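PDB 3PV2: DegQ from Legionella fallonii, which probably degrades misfolded proteins as an HtrA-family chaperone-protease, with a trypsin-like domain and two PDZ domains, and forms large 12-meric assemblies. Local coordinates for residues Q247-I250 / S254-R257. Residues are numbered along the deposited sequence; the frame is centred on the assembly and turned at random.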
# COMPACT_ATOMS: atom_id res chain seq x y z
N GLN B 247 -39.57 12.93 -39.23
CA GLN B 247 -40.77 12.71 -39.95
C GLN B 247 -41.18 11.22 -39.79
O GLN B 247 -42.32 10.91 -39.53
CB GLN B 247 -40.60 13.14 -41.41
CG GLN B 247 -41.91 12.95 -42.23
CD GLN B 247 -41.81 11.73 -43.15
OE1 GLN B 247 -40.92 11.67 -44.00
NE2 GLN B 247 -42.73 10.76 -42.98
N GLN B 248 -40.20 10.34 -39.82
CA GLN B 248 -40.45 8.94 -39.63
C GLN B 248 -40.87 8.62 -38.19
O GLN B 248 -41.77 7.77 -37.98
CB GLN B 248 -39.28 8.10 -40.10
CG GLN B 248 -39.33 6.64 -39.62
CD GLN B 248 -38.67 5.67 -40.61
OE1 GLN B 248 -38.84 5.82 -41.82
NE2 GLN B 248 -37.94 4.67 -40.11
N ILE B 249 -40.29 9.33 -37.20
CA ILE B 249 -40.71 9.15 -35.80
C ILE B 249 -42.14 9.66 -35.59
O ILE B 249 -42.90 9.05 -34.87
CB ILE B 249 -39.75 9.78 -34.77
CG1 ILE B 249 -38.52 8.89 -34.59
CG2 ILE B 249 -40.41 9.93 -33.43
CD1 ILE B 249 -37.33 9.57 -33.96
N ILE B 250 -42.49 10.80 -36.20
CA ILE B 250 -43.81 11.34 -36.02
C ILE B 250 -44.87 10.38 -36.61
O ILE B 250 -45.79 10.04 -35.90
CB ILE B 250 -43.92 12.77 -36.63
CG1 ILE B 250 -43.13 13.79 -35.79
CG2 ILE B 250 -45.37 13.26 -36.71
CD1 ILE B 250 -43.00 15.10 -36.50
N SER B 254 -41.17 5.17 -34.24
CA SER B 254 -39.75 4.76 -34.20
C SER B 254 -39.24 4.49 -35.61
O SER B 254 -40.04 4.38 -36.52
CB SER B 254 -39.54 3.51 -33.37
OG SER B 254 -39.95 2.37 -34.11
N ILE B 255 -37.93 4.38 -35.79
CA ILE B 255 -37.37 4.05 -37.06
C ILE B 255 -37.25 2.52 -37.07
O ILE B 255 -36.60 1.95 -36.21
CB ILE B 255 -35.92 4.63 -37.27
CG1 ILE B 255 -35.86 6.14 -37.02
CG2 ILE B 255 -35.36 4.24 -38.64
CD1 ILE B 255 -36.93 6.89 -37.68
N HIS B 256 -37.89 1.85 -38.02
CA HIS B 256 -37.69 0.42 -38.16
C HIS B 256 -36.81 0.19 -39.39
O HIS B 256 -37.30 0.18 -40.50
CB HIS B 256 -39.01 -0.32 -38.29
CG HIS B 256 -38.84 -1.80 -38.31
ND1 HIS B 256 -39.04 -2.60 -37.20
CD2 HIS B 256 -38.46 -2.64 -39.31
CE1 HIS B 256 -38.80 -3.86 -37.51
NE2 HIS B 256 -38.45 -3.91 -38.78
N ARG B 257 -35.52 0.03 -39.16
CA ARG B 257 -34.56 -0.15 -40.23
C ARG B 257 -34.66 -1.52 -40.89
O ARG B 257 -34.81 -2.54 -40.20
CB ARG B 257 -33.15 0.01 -39.68
CG ARG B 257 -32.80 1.41 -39.39
CD ARG B 257 -31.50 1.49 -38.66
NE ARG B 257 -31.14 2.89 -38.49
CZ ARG B 257 -31.60 3.69 -37.53
NH1 ARG B 257 -32.42 3.25 -36.60
NH2 ARG B 257 -31.20 4.96 -37.50
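I255 lies against the last turns of helix 239-252, crossing the side chains of Q248 and I249 at about a right angle. Its CD1 does most of the touching: it sits beside the aliphatic part of Q248, 3.6 Å from Q248 CB, and approaches I249 at CG1, 4.0 Å away. In I255 the CG1 branch is placed beside the backbone N (chi1 -54°), and a further bend at chi2 (-47°) brings CD1 nearer the helix, although the CB bond does not point at it. Q248 reaches the other way, its CG anti to the backbone N (chi1 166°), which carries the chain out from the helix and past S254, where CG comes within 3.9 Å of S254 O. No hydrogen bond joins the two segments; what is clear is van der Waals packing of aliphatic carbons, chiefly around I255 CD1.

A turn after the helix end brings S254 back beside I249, 4.8 Å apart between CA atoms, and the chain then runs off to the first PDZ domain. Helix 239-252 directly follows strand 234-238 of the second barrel of the trypsin-like protease, and the segment 254-257 starts the link to strand 262-266. I249 also packs on I119 of strand 113-122, while I255 touches D122 of the same strand and L326, in a loop of the first PDZ domain.

Beyond I255, polar partners of the next two residues tie the link to its surroundings. I255 CG2 lies 3.7 Å above the plane of the R257 guanidinium, offset to its rim, and R257 forms salt bridges with D122 and E124. H256, whose ring leads away from the helix, hydrogen-bonds through NE2 to D352.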